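DNA polymerase III subunit beta (Helicobacter pylori 26695, PDB 4S3I) tethers DNA polymerases and other proteins to DNA as a sliding ring, conferring processivity on replication. Local coordinates at residues L19-D24 against L206-K211; G223-I228 against T234-L239; E264-S269 against L282-N287; S274-T279 against E300-S305. One frame throughout, in Å; residues are numbered along the deposited sequence.

Contact 1 (L19-D24 against L206-K211)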
loop_
_atom_site.group_PDB
_atom_site.type_symbol
_atom_site.label_atom_id
_atom_site.label_comp_id
_atom_site.label_asym_id
_atom_site.label_seq_id
_atom_site.Cartn_x
_atom_site.Cartn_y
_atom_site.Cartn_z
ATOM N N LEU A 19 -12.754 15.921 -2.998
ATOM C CA LEU A 19 -12.341 16.948 -3.942
ATOM C C LEU A 19 -10.893 16.810 -4.403
ATOM O O LEU A 19 -10.503 17.410 -5.405
ATOM C CB LEU A 19 -12.577 18.334 -3.337
ATOM C CG LEU A 19 -14.051 18.742 -3.333
ATOM C CD1 LEU A 19 -14.259 19.921 -2.395
ATOM C CD2 LEU A 19 -14.512 19.118 -4.747
ATOM N N GLN A 20 -10.101 16.018 -3.683
ATOM C CA GLN A 20 -8.668 15.928 -3.973
ATOM C C GLN A 20 -8.409 15.469 -5.407
ATOM O O GLN A 20 -7.501 15.966 -6.070
ATOM C CB GLN A 20 -7.972 15.010 -2.970
ATOM C CG GLN A 20 -8.042 15.524 -1.539
ATOM C CD GLN A 20 -7.364 16.872 -1.380
ATOM O OE1 GLN A 20 -6.161 17.000 -1.633
ATOM N NE2 GLN A 20 -8.132 17.893 -0.984
ATOM N N ALA A 21 -9.239 14.551 -5.899
ATOM C CA ALA A 21 -9.003 13.945 -7.208
ATOM C C ALA A 21 -9.199 14.918 -8.354
ATOM O O ALA A 21 -8.844 14.624 -9.497
ATOM C CB ALA A 21 -9.887 12.724 -7.398
ATOM N N PHE A 22 -9.776 16.080 -8.056
ATOM C CA PHE A 22 -10.101 17.052 -9.093
ATOM C C PHE A 22 -9.157 18.242 -9.081
ATOM O O PHE A 22 -9.417 19.246 -9.736
ATOM C CB PHE A 22 -11.543 17.535 -8.941
ATOM C CG PHE A 22 -12.551 16.429 -9.016
ATOM C CD1 PHE A 22 -13.228 16.170 -10.205
ATOM C CD2 PHE A 22 -12.811 15.630 -7.911
ATOM C CE1 PHE A 22 -14.159 15.133 -10.281
ATOM C CE2 PHE A 22 -13.742 14.586 -7.985
ATOM C CZ PHE A 22 -14.410 14.342 -9.172
ATOM N N LEU A 23 -8.065 18.119 -8.336
ATOM C CA LEU A 23 -7.064 19.178 -8.256
ATOM C C LEU A 23 -5.779 18.730 -8.924
ATOM O O LEU A 23 -5.388 17.563 -8.813
ATOM C CB LEU A 23 -6.757 19.496 -6.796
ATOM C CG LEU A 23 -7.951 19.897 -5.945
ATOM C CD1 LEU A 23 -7.554 19.936 -4.488
ATOM C CD2 LEU A 23 -8.447 21.242 -6.395
ATOM N N ASP A 24 -5.115 19.651 -9.608
ATOM C CA ASP A 24 -3.753 19.404 -10.030
ATOM C C ASP A 24 -2.880 19.893 -8.885
ATOM O O ASP A 24 -2.680 21.100 -8.726
ATOM C CB ASP A 24 -3.458 20.154 -11.330
ATOM C CG ASP A 24 -4.256 19.609 -12.503
ATOM O OD1 ASP A 24 -4.534 18.388 -12.489
ATOM O OD2 ASP A 24 -4.609 20.387 -13.423
ATOM N N LEU A 206 -15.012 7.696 -15.216
ATOM C CA LEU A 206 -15.558 6.425 -14.722
ATOM C C LEU A 206 -15.057 6.147 -13.306
ATOM O O LEU A 206 -15.839 5.896 -12.379
ATOM C CB LEU A 206 -15.178 5.284 -15.676
ATOM C CG LEU A 206 -15.987 3.973 -15.646
ATOM C CD1 LEU A 206 -15.488 3.019 -16.718
ATOM C CD2 LEU A 206 -15.953 3.270 -14.306
ATOM N N LEU A 207 -13.747 6.196 -13.134
ATOM C CA LEU A 207 -13.164 5.884 -11.836
ATOM C C LEU A 207 -13.591 6.880 -10.759
ATOM O O LEU A 207 -13.888 6.489 -9.631
ATOM C CB LEU A 207 -11.649 5.807 -11.962
ATOM C CG LEU A 207 -11.186 4.670 -12.879
ATOM C CD1 LEU A 207 -9.707 4.809 -13.247
ATOM C CD2 LEU A 207 -11.457 3.316 -12.212
ATOM N N GLU A 208 -13.660 8.165 -11.109
ATOM C CA GLU A 208 -14.175 9.145 -10.155
ATOM C C GLU A 208 -15.637 8.883 -9.777
ATOM O O GLU A 208 -15.996 8.940 -8.599
ATOM C CB GLU A 208 -13.989 10.584 -10.678
ATOM C CG GLU A 208 -12.537 10.972 -10.931
ATOM C CD GLU A 208 -11.607 10.632 -9.762
ATOM O OE1 GLU A 208 -12.067 10.603 -8.600
ATOM O OE2 GLU A 208 -10.400 10.399 -10.012
ATOM N N ILE A 209 -16.475 8.597 -10.773
ATOM C CA ILE A 209 -17.873 8.267 -10.505
ATOM C C ILE A 209 -18.000 7.149 -9.477
ATOM O O ILE A 209 -18.863 7.190 -8.590
ATOM C CB ILE A 209 -18.617 7.873 -11.797
ATOM C CG1 ILE A 209 -18.913 9.120 -12.615
ATOM C CG2 ILE A 209 -19.939 7.157 -11.483
ATOM C CD1 ILE A 209 -19.050 8.848 -14.093
ATOM N N LEU A 210 -17.128 6.154 -9.585
ATOM C CA LEU A 210 -17.175 5.028 -8.658
ATOM C C LEU A 210 -16.902 5.453 -7.212
ATOM O O LEU A 210 -17.418 4.832 -6.275
ATOM C CB LEU A 210 -16.215 3.922 -9.090
ATOM C CG LEU A 210 -16.562 3.231 -10.408
ATOM C CD1 LEU A 210 -15.492 2.200 -10.770
ATOM C CD2 LEU A 210 -17.939 2.559 -10.310
ATOM N N LYS A 211 -16.114 6.512 -7.022
ATOM C CA LYS A 211 -15.819 6.953 -5.659
ATOM C C LYS A 211 -16.961 7.785 -5.086
ATOM O O LYS A 211 -17.100 7.905 -3.870
ATOM C CB LYS A 211 -14.522 7.768 -5.598
ATOM C CG LYS A 211 -13.294 7.115 -6.185
ATOM C CD LYS A 211 -12.134 8.105 -6.128
ATOM C CE LYS A 211 -11.103 7.849 -7.217
ATOM N NZ LYS A 211 -10.060 8.926 -7.252
#
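The Phe-22 ring and the Glu-208 carboxylate are turned 61° against each other, and the two side chains run antiparallel alongside one another. The backbone O of Leu-19 lies in the plane of the ring, at its edge, while ring atom CZ reaches CB of Glu-208 at 4.1 Å. Obliquely over one face of the carboxylate lies the methyl of Ala-21, whose CB is 3.3 Å from OE1 of Glu-208 and 3.5 Å from OE2. NZ of Lys-211 comes in near the plane, 21° out of it on the syn side of OE1 of Glu-208 and displaced away from the methyl, in a 2.9 Å salt bridge. A bend in the Glu-208 chain (chi2 -49°) carries the carboxylate back to this partner one turn on. The buried charge thus has a cation from its own helix, which probably keeps it ionised beside the apolar methyl. No hydrogen bond joins the two segments. Their meeting links the N-terminal and central domains: the loop after helix 9-19 leans on helix 203-212, Arg-204 bonds O of Ala-21, Phe-22 packs on Ala-48, Ile-53 and Leu-55 of strands 43-49 and 53-60, and Ile-209, pointing away from the loop, packs on Phe-140 and Phe-235.

Contact 2 (G223-I228 against T234-L239)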
loop_
_atom_site.group_PDB
_atom_site.type_symbol
_atom_site.label_atom_id
_atom_site.label_comp_id
_atom_site.label_asym_id
_atom_site.label_seq_id
_atom_site.Cartn_x
_atom_site.Cartn_y
_atom_site.Cartn_z
ATOM N N GLY A 223 -24.845 15.654 -24.879
ATOM C CA GLY A 223 -24.069 15.145 -25.994
ATOM C C GLY A 223 -22.659 15.707 -25.998
ATOM O O GLY A 223 -21.833 15.318 -26.827
ATOM N N MET A 224 -22.379 16.619 -25.068
ATOM C CA MET A 224 -21.051 17.221 -24.954
ATOM C C MET A 224 -20.452 16.976 -23.575
ATOM O O MET A 224 -19.278 16.629 -23.443
ATOM C CB MET A 224 -21.115 18.722 -25.268
ATOM C CG MET A 224 -21.524 19.012 -26.700
ATOM S SD MET A 224 -21.686 20.772 -27.048
ATOM C CE MET A 224 -20.016 21.330 -26.696
ATOM N N LEU A 225 -21.277 17.156 -22.549
ATOM C CA LEU A 225 -20.885 16.878 -21.178
ATOM C C LEU A 225 -21.874 15.875 -20.604
ATOM O O LEU A 225 -23.016 15.779 -21.068
ATOM C CB LEU A 225 -20.926 18.152 -20.328
ATOM C CG LEU A 225 -20.114 19.371 -20.776
ATOM C CD1 LEU A 225 -20.372 20.535 -19.839
ATOM C CD2 LEU A 225 -18.618 19.060 -20.818
ATOM N N ALA A 226 -21.440 15.129 -19.601
ATOM C CA ALA A 226 -22.371 14.371 -18.783
ATOM C C ALA A 226 -22.320 14.939 -17.372
ATOM O O ALA A 226 -21.239 15.244 -16.848
ATOM C CB ALA A 226 -22.031 12.909 -18.785
ATOM N N VAL A 227 -23.489 15.070 -16.758
ATOM C CA VAL A 227 -23.604 15.604 -15.413
ATOM C C VAL A 227 -24.320 14.600 -14.515
ATOM O O VAL A 227 -25.407 14.124 -14.848
ATOM C CB VAL A 227 -24.360 16.951 -15.427
ATOM C CG1 VAL A 227 -24.647 17.431 -14.001
ATOM C CG2 VAL A 227 -23.561 17.990 -16.202
ATOM N N ILE A 228 -23.712 14.272 -13.379
ATOM C CA ILE A 228 -24.321 13.337 -12.444
ATOM C C ILE A 228 -24.572 14.039 -11.118
ATOM O O ILE A 228 -23.670 14.688 -10.576
ATOM C CB ILE A 228 -23.425 12.109 -12.237
ATOM C CG1 ILE A 228 -23.269 11.356 -13.558
ATOM C CG2 ILE A 228 -23.991 11.192 -11.174
ATOM C CD1 ILE A 228 -22.321 10.165 -13.482
ATOM N N THR A 234 -22.596 17.468 -7.372
ATOM C CA THR A 234 -22.814 17.628 -8.804
ATOM C C THR A 234 -21.470 17.378 -9.476
ATOM O O THR A 234 -20.521 18.136 -9.280
ATOM C CB THR A 234 -23.319 19.029 -9.178
ATOM O OG1 THR A 234 -24.518 19.329 -8.447
ATOM C CG2 THR A 234 -23.595 19.122 -10.690
ATOM N N PHE A 235 -21.393 16.301 -10.248
ATOM C CA PHE A 235 -20.190 15.923 -10.963
ATOM C C PHE A 235 -20.439 16.145 -12.436
ATOM O O PHE A 235 -21.561 15.915 -12.923
ATOM C CB PHE A 235 -19.913 14.440 -10.714
ATOM C CG PHE A 235 -18.882 13.838 -11.636
ATOM C CD1 PHE A 235 -17.558 13.759 -11.240
ATOM C CD2 PHE A 235 -19.243 13.320 -12.883
ATOM C CE1 PHE A 235 -16.596 13.185 -12.074
ATOM C CE2 PHE A 235 -18.293 12.752 -13.727
ATOM C CZ PHE A 235 -16.960 12.683 -13.318
ATOM N N PHE A 236 -19.413 16.587 -13.156
ATOM C CA PHE A 236 -19.477 16.596 -14.614
ATOM C C PHE A 236 -18.193 16.073 -15.253
ATOM O O PHE A 236 -17.113 16.120 -14.657
ATOM C CB PHE A 236 -19.796 17.985 -15.158
ATOM C CG PHE A 236 -18.587 18.873 -15.307
ATOM C CD1 PHE A 236 -17.869 18.908 -16.502
ATOM C CD2 PHE A 236 -18.175 19.685 -14.255
ATOM C CE1 PHE A 236 -16.739 19.726 -16.639
ATOM C CE2 PHE A 236 -17.067 20.514 -14.386
ATOM C CZ PHE A 236 -16.344 20.529 -15.578
ATOM N N THR A 237 -18.329 15.582 -16.476
ATOM C CA THR A 237 -17.181 15.237 -17.298
ATOM C C THR A 237 -17.458 15.587 -18.738
ATOM O O THR A 237 -18.593 15.478 -19.217
ATOM C CB THR A 237 -16.804 13.735 -17.200
ATOM O OG1 THR A 237 -15.696 13.466 -18.076
ATOM C CG2 THR A 237 -17.982 12.855 -17.606
ATOM N N LYS A 238 -16.421 16.038 -19.428
ATOM C CA LYS A 238 -16.526 16.183 -20.862
ATOM C C LYS A 238 -16.630 14.763 -21.400
ATOM O O LYS A 238 -16.099 13.823 -20.794
ATOM C CB LYS A 238 -15.294 16.885 -21.428
ATOM C CG LYS A 238 -15.442 17.289 -22.878
ATOM C CD LYS A 238 -14.109 17.714 -23.502
ATOM C CE LYS A 238 -13.535 18.986 -22.882
ATOM N NZ LYS A 238 -12.358 19.507 -23.658
ATOM N N LEU A 239 -17.341 14.598 -22.508
ATOM C CA LEU A 239 -17.453 13.294 -23.150
ATOM C C LEU A 239 -16.351 13.144 -24.195
ATOM O O LEU A 239 -15.794 14.137 -24.682
ATOM C CB LEU A 239 -18.813 13.144 -23.842
ATOM C CG LEU A 239 -20.094 13.279 -23.020
ATOM C CD1 LEU A 239 -21.347 13.045 -23.879
ATOM C CD2 LEU A 239 -20.077 12.343 -21.837
#
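The shortest bond here runs from N of Ile-228 to O of Phe-235, 2.7 Å with an N-H...O angle of 159°; CA of Val-227 adds a CH...O contact to the same oxygen at 3.2 Å. It belongs to the antiparallel hairpin of strands 225-229 and 233-238, whose strand segments run at 163° to each other in chain direction. Ile-228 with Phe-235 and Ala-226 with Thr-237 are the hydrogen-bonded pairs, each closed by two bonds; Val-227 with Phe-236 and Leu-225 with Lys-238 are non-hydrogen-bonded. A fifth bond, Leu-239 N to Met-224 O, carries the pairing past the strand ends. On the face of Ala-226, Ile-228, Phe-235 and Thr-237 lies helix 203-212. On the other, Val-227 forks: with CG1 anti to the backbone N (chi1 173°), that methyl meets CG2 of Thr-234 and CG2 meets CB of Phe-236, both at 3.9 Å. The Phe-236 ring itself stacks edge-to-face with Phe-120. Strand 233-238 also pairs with 53-60, so the sheet runs on from the central domain into the N-terminal one. At the open end of the hairpin Leu-239 splits its methyls, CD2 lying 3.7 Å from CB of Ala-226 and CD1 3.6 Å from C of Gly-223.

Contact 3 (E264-S269 against L282-N287)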
loop_
_atom_site.group_PDB
_atom_site.type_symbol
_atom_site.label_atom_id
_atom_site.label_comp_id
_atom_site.label_asym_id
_atom_site.label_seq_id
_atom_site.Cartn_x
_atom_site.Cartn_y
_atom_site.Cartn_z
ATOM N N GLU A 264 -15.388 -20.319 -8.988
ATOM C CA GLU A 264 -14.285 -20.242 -8.035
ATOM C C GLU A 264 -13.229 -21.317 -8.294
ATOM O O GLU A 264 -12.030 -21.065 -8.131
ATOM C CB GLU A 264 -14.794 -20.311 -6.584
ATOM C CG GLU A 264 -15.563 -19.075 -6.121
ATOM C CD GLU A 264 -14.796 -17.756 -6.319
ATOM O OE1 GLU A 264 -13.578 -17.698 -6.040
ATOM O OE2 GLU A 264 -15.414 -16.757 -6.749
ATOM N N GLU A 265 -13.659 -22.508 -8.712
ATOM C CA GLU A 265 -12.686 -23.535 -9.090
ATOM C C GLU A 265 -11.837 -23.100 -10.274
ATOM O O GLU A 265 -10.621 -23.318 -10.296
ATOM C CB GLU A 265 -13.366 -24.865 -9.420
ATOM C CG GLU A 265 -13.789 -25.666 -8.204
ATOM C CD GLU A 265 -14.230 -27.078 -8.583
ATOM O OE1 GLU A 265 -14.884 -27.233 -9.642
ATOM O OE2 GLU A 265 -13.910 -28.022 -7.825
ATOM N N PHE A 266 -12.473 -22.508 -11.269
ATOM C CA PHE A 266 -11.717 -21.979 -12.398
ATOM C C PHE A 266 -10.767 -20.831 -12.005
ATOM O O PHE A 266 -9.631 -20.804 -12.473
ATOM C CB PHE A 266 -12.652 -21.582 -13.562
ATOM C CG PHE A 266 -12.881 -22.707 -14.537
ATOM C CD1 PHE A 266 -13.563 -23.855 -14.138
ATOM C CD2 PHE A 266 -12.359 -22.647 -15.816
ATOM C CE1 PHE A 266 -13.742 -24.935 -15.034
ATOM C CE2 PHE A 266 -12.538 -23.706 -16.714
ATOM C CZ PHE A 266 -13.227 -24.855 -16.316
ATOM N N LYS A 267 -11.233 -19.893 -11.176
ATOM C CA LYS A 267 -10.368 -18.813 -10.698
ATOM C C LYS A 267 -9.142 -19.411 -10.015
ATOM O O LYS A 267 -8.020 -19.016 -10.280
ATOM C CB LYS A 267 -11.092 -17.902 -9.691
ATOM C CG LYS A 267 -12.084 -16.884 -10.270
ATOM C CD LYS A 267 -12.687 -16.064 -9.106
ATOM C CE LYS A 267 -13.693 -15.026 -9.586
ATOM N NZ LYS A 267 -14.237 -14.243 -8.427
ATOM N N GLU A 268 -9.382 -20.375 -9.134
ATOM C CA GLU A 268 -8.317 -20.950 -8.320
ATOM C C GLU A 268 -7.308 -21.691 -9.211
ATOM O O GLU A 268 -6.091 -21.582 -9.032
ATOM C CB GLU A 268 -8.936 -21.877 -7.272
ATOM C CG GLU A 268 -7.990 -22.393 -6.226
ATOM C CD GLU A 268 -8.669 -23.390 -5.287
ATOM O OE1 GLU A 268 -7.981 -23.925 -4.386
ATOM O OE2 GLU A 268 -9.888 -23.641 -5.457
ATOM N N SER A 269 -7.820 -22.404 -10.206
ATOM C CA SER A 269 -6.978 -23.202 -11.091
ATOM C C SER A 269 -6.151 -22.316 -12.021
ATOM O O SER A 269 -4.968 -22.580 -12.256
ATOM C CB SER A 269 -7.845 -24.180 -11.891
ATOM O OG SER A 269 -8.440 -25.132 -11.025
ATOM N N LEU A 282 -6.452 -24.702 -21.690
ATOM C CA LEU A 282 -7.603 -25.302 -21.015
ATOM C C LEU A 282 -8.091 -26.515 -21.805
ATOM O O LEU A 282 -8.348 -26.422 -23.007
ATOM C CB LEU A 282 -8.743 -24.285 -20.911
ATOM C CG LEU A 282 -10.113 -24.818 -20.474
ATOM C CD1 LEU A 282 -10.044 -25.304 -19.029
ATOM C CD2 LEU A 282 -11.230 -23.765 -20.638
ATOM N N THR A 283 -8.222 -27.652 -21.137
ATOM C CA THR A 283 -8.729 -28.840 -21.811
ATOM C C THR A 283 -10.007 -29.290 -21.149
ATOM O O THR A 283 -10.004 -29.665 -19.977
ATOM C CB THR A 283 -7.739 -30.009 -21.766
ATOM O OG1 THR A 283 -6.509 -29.643 -22.410
ATOM C CG2 THR A 283 -8.350 -31.225 -22.469
ATOM N N LEU A 284 -11.103 -29.258 -21.901
ATOM C CA LEU A 284 -12.386 -29.702 -21.369
ATOM C C LEU A 284 -12.705 -31.130 -21.820
ATOM O O LEU A 284 -12.634 -31.444 -23.015
ATOM C CB LEU A 284 -13.494 -28.745 -21.792
ATOM C CG LEU A 284 -13.388 -27.372 -21.138
ATOM C CD1 LEU A 284 -14.441 -26.449 -21.696
ATOM C CD2 LEU A 284 -13.555 -27.514 -19.632
ATOM N N GLU A 285 -13.026 -31.986 -20.851
ATOM C CA GLU A 285 -13.482 -33.350 -21.111
ATOM C C GLU A 285 -14.830 -33.500 -20.459
ATOM O O GLU A 285 -15.312 -32.561 -19.816
ATOM C CB GLU A 285 -12.513 -34.381 -20.526
ATOM C CG GLU A 285 -11.308 -34.665 -21.395
ATOM C CD GLU A 285 -10.246 -35.498 -20.676
ATOM O OE1 GLU A 285 -10.479 -35.903 -19.511
ATOM O OE2 GLU A 285 -9.175 -35.736 -21.279
ATOM N N LYS A 286 -15.433 -34.680 -20.586
ATOM C CA LYS A 286 -16.799 -34.843 -20.101
ATOM C C LYS A 286 -16.929 -34.592 -18.602
ATOM O O LYS A 286 -17.867 -33.928 -18.154
ATOM C CB LYS A 286 -17.375 -36.211 -20.469
ATOM C CG LYS A 286 -18.824 -36.359 -20.017
ATOM C CD LYS A 286 -19.457 -37.664 -20.467
ATOM C CE LYS A 286 -20.672 -37.981 -19.609
ATOM N NZ LYS A 286 -20.314 -38.013 -18.159
ATOM N N ASN A 287 -15.980 -35.098 -17.824
ATOM C CA ASN A 287 -16.052 -34.917 -16.377
ATOM C C ASN A 287 -14.775 -34.346 -15.786
ATOM O O ASN A 287 -14.487 -34.562 -14.612
ATOM C CB ASN A 287 -16.394 -36.234 -15.670
ATOM C CG ASN A 287 -17.783 -36.720 -15.998
ATOM O OD1 ASN A 287 -17.952 -37.573 -16.871
ATOM N ND2 ASN A 287 -18.796 -36.174 -15.306
#
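This is a buried, wholly apolar contact in which one aromatic side chain of helix 263-273 is laid against strand 279-284 inside the C-terminal domain. The backbones stay well apart, the nearest CA atoms, of Phe-266 and Leu-282, being 10.1 Å from each other, so the gap is bridged by side chains alone. Phe-266 does so from the helix. Its CE2 corner meets both methyls of Leu-282, with CD1 at 3.8 Å and CD2 at 4.1 Å, and the two side chains cross at about a right angle. CB of Leu-282 already points at the helix, and CG anti to the backbone N (chi1 169°) sets both methyls beside CE2. Leu-284, two residues on, starts off to one side, but its CD2 swings back to the edge of the same ring, near its plane, 4.3 Å from CZ of Phe-266. Thr-283, between the two leucines, bonds His-319 through OG1. On the helix, O of Glu-265 takes both N and OG of Ser-269, which arrive from opposite faces of the carbonyl plane; the OG bond is 2.9 Å. Further partners of the ring include Phe-291 and Phe-339, with which Phe-266 makes edge-to-face stacks, and Phe-327 and Leu-331. Through Phe-266, helix 263-273 thus meets helix 324-332 and strands 279-284, 288-293 and 338-343, while Glu-268 bridges to Lys-85 of the second subunit.

Contact 4 (S274-T279 against E300-S305)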
loop_
_atom_site.group_PDB
_atom_site.type_symbol
_atom_site.label_atom_id
_atom_site.label_comp_id
_atom_site.label_asym_id
_atom_site.label_seq_id
_atom_site.Cartn_x
_atom_site.Cartn_y
_atom_site.Cartn_z
ATOM N N SER A 274 -1.037 -19.533 -13.410
ATOM C CA SER A 274 -0.551 -18.175 -13.667
ATOM C C SER A 274 0.721 -17.864 -12.914
ATOM O O SER A 274 1.356 -16.840 -13.155
ATOM C CB SER A 274 -1.599 -17.136 -13.267
ATOM O OG SER A 274 -2.636 -17.100 -14.212
ATOM N N SER A 275 1.076 -18.727 -11.974
ATOM C CA SER A 275 2.295 -18.533 -11.219
ATOM C C SER A 275 3.492 -18.641 -12.156
ATOM O O SER A 275 4.542 -18.043 -11.906
ATOM C CB SER A 275 2.404 -19.563 -10.105
ATOM O OG SER A 275 2.528 -20.862 -10.637
ATOM N N LEU A 276 3.325 -19.392 -13.244
ATOM C CA LEU A 276 4.439 -19.666 -14.151
ATOM C C LEU A 276 4.219 -19.201 -15.603
ATOM O O LEU A 276 5.110 -19.349 -16.439
ATOM C CB LEU A 276 4.788 -21.161 -14.135
ATOM C CG LEU A 276 5.404 -21.720 -12.855
ATOM C CD1 LEU A 276 5.856 -23.166 -13.065
ATOM C CD2 LEU A 276 6.586 -20.848 -12.424
ATOM N N SER A 277 3.048 -18.651 -15.903
ATOM C CA SER A 277 2.724 -18.283 -17.287
ATOM C C SER A 277 1.663 -17.189 -17.351
ATOM O O SER A 277 0.990 -16.920 -16.358
ATOM C CB SER A 277 2.211 -19.505 -18.040
ATOM O OG SER A 277 0.964 -19.912 -17.508
ATOM N N SER A 278 1.502 -16.564 -18.515
ATOM C CA SER A 278 0.440 -15.567 -18.683
ATOM C C SER A 278 -0.673 -16.144 -19.548
ATOM O O SER A 278 -1.788 -15.608 -19.593
ATOM C CB SER A 278 0.982 -14.287 -19.322
ATOM O OG SER A 278 1.296 -14.509 -20.679
ATOM N N THR A 279 -0.357 -17.230 -20.247
ATOM C CA THR A 279 -1.361 -17.942 -21.035
ATOM C C THR A 279 -1.482 -19.393 -20.570
ATOM O O THR A 279 -0.530 -19.993 -20.054
ATOM C CB THR A 279 -1.056 -17.900 -22.546
ATOM O OG1 THR A 279 0.193 -18.542 -22.785
ATOM C CG2 THR A 279 -1.001 -16.456 -23.061
ATOM N N GLU A 300 9.919 -24.968 -16.997
ATOM C CA GLU A 300 8.958 -24.596 -15.968
ATOM C C GLU A 300 7.579 -25.011 -16.433
ATOM O O GLU A 300 7.152 -24.611 -17.516
ATOM C CB GLU A 300 9.026 -23.096 -15.677
ATOM C CG GLU A 300 10.391 -22.678 -15.137
ATOM C CD GLU A 300 10.537 -21.186 -14.906
ATOM O OE1 GLU A 300 9.523 -20.459 -14.982
ATOM O OE2 GLU A 300 11.681 -20.747 -14.647
ATOM N N THR A 301 6.893 -25.843 -15.645
ATOM C CA THR A 301 5.526 -26.257 -15.993
ATOM C C THR A 301 4.592 -26.246 -14.780
ATOM O O THR A 301 5.028 -26.476 -13.649
ATOM C CB THR A 301 5.456 -27.663 -16.655
ATOM O OG1 THR A 301 5.532 -28.675 -15.645
ATOM C CG2 THR A 301 6.575 -27.862 -17.665
ATOM N N ALA A 302 3.312 -25.983 -15.038
ATOM C CA ALA A 302 2.272 -25.978 -14.019
ATOM C C ALA A 302 1.078 -26.695 -14.618
ATOM O O ALA A 302 0.664 -26.375 -15.730
ATOM C CB ALA A 302 1.887 -24.543 -13.636
ATOM N N LYS A 303 0.536 -27.675 -13.902
ATOM C CA LYS A 303 -0.683 -28.345 -14.342
ATOM C C LYS A 303 -1.617 -28.507 -13.162
ATOM O O LYS A 303 -1.166 -28.689 -12.021
ATOM C CB LYS A 303 -0.398 -29.748 -14.912
ATOM C CG LYS A 303 0.997 -29.980 -15.486
ATOM C CD LYS A 303 1.050 -31.265 -16.325
ATOM C CE LYS A 303 0.273 -32.401 -15.666
ATOM N NZ LYS A 303 0.372 -33.690 -16.418
ATOM N N THR A 304 -2.915 -28.481 -13.437
ATOM C CA THR A 304 -3.892 -28.900 -12.439
ATOM C C THR A 304 -5.171 -29.298 -13.137
ATOM O O THR A 304 -5.360 -29.012 -14.323
ATOM C CB THR A 304 -4.197 -27.796 -11.403
ATOM O OG1 THR A 304 -4.899 -28.370 -10.289
ATOM C CG2 THR A 304 -5.050 -26.713 -12.018
ATOM N N SER A 305 -6.050 -29.975 -12.410
ATOM C CA SER A 305 -7.336 -30.327 -12.968
ATOM C C SER A 305 -8.417 -30.279 -11.906
ATOM O O SER A 305 -8.152 -30.289 -10.699
ATOM C CB SER A 305 -7.303 -31.699 -13.649
ATOM O OG SER A 305 -7.091 -32.739 -12.711
HETATM O O HOH W 1 7.727 -19.583 -16.642
#
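Leu-276 and Glu-300 cross at about a right angle, the leucine reaching out from a loop and the glutamate running extended from the start of a strand. The leucine divides its two methyls between different partners. CD1 is pressed toward the backbone, 3.5 Å from O of Thr-301, and has CB of Ala-302 at 4.2 Å beyond; CD2 lies alongside the acid, 3.9 Å from OE1 of Glu-300. CB of Leu-276 points at the strand, and CG anti to the carbonyl carbon (chi1 -69°) keeps the methyls away from the leucine's own carbonyl. That carbonyl is used by a water, which donates to O of Leu-276 and to OE1 of Glu-300, both at 2.6 Å, spanning the loop and the carboxylate where no direct hydrogen bond joins them. OE1 of Glu-300 is also the partner of Lys-76 of the second subunit in a salt bridge, so water and lysine both hold this oxygen, and the cation probably stabilises its negative charge. The setting is the subunit interface of the dimeric ring: strand 301-307 ends the sheet within its own chain, and Thr-301, Ala-302 and Lys-303 continue it by antiparallel pairing with a strand of the second subunit. Thr-301, its CB directed away from the loop, bonds Lys-108 of that subunit through OG1, whereas Ala-302 turns its methyl toward Leu-276 and packs also on Phe-107 of the second subunit.

Overall arrangement
The four contacts form two pairs. Contacts 1 and 2, centres 13 Å apart and both partly buried, meet at helix 203-212, which supplies one segment of contact 1 and packs on the hairpin of contact 2; Phe-22 CE1 lies 3.6 Å from Phe-235 CE1. Contact 1 is a sparse interdomain touch, contact 2 a hairpin rich in backbone hydrogen bonds. Contacts 3 and 4 are also 13 Å apart, reach one sheet of the C-terminal domain, and touch where Ser-269 CB meets Thr-304 CG2 at 3.8 Å. Both are buried, yet contact 3 is purely hydrophobic, whereas contact 4, at the subunit interface, adds a bridging water and an intersubunit charge. Contacts 2 and 4 lie on opposite sides of the chain's centre.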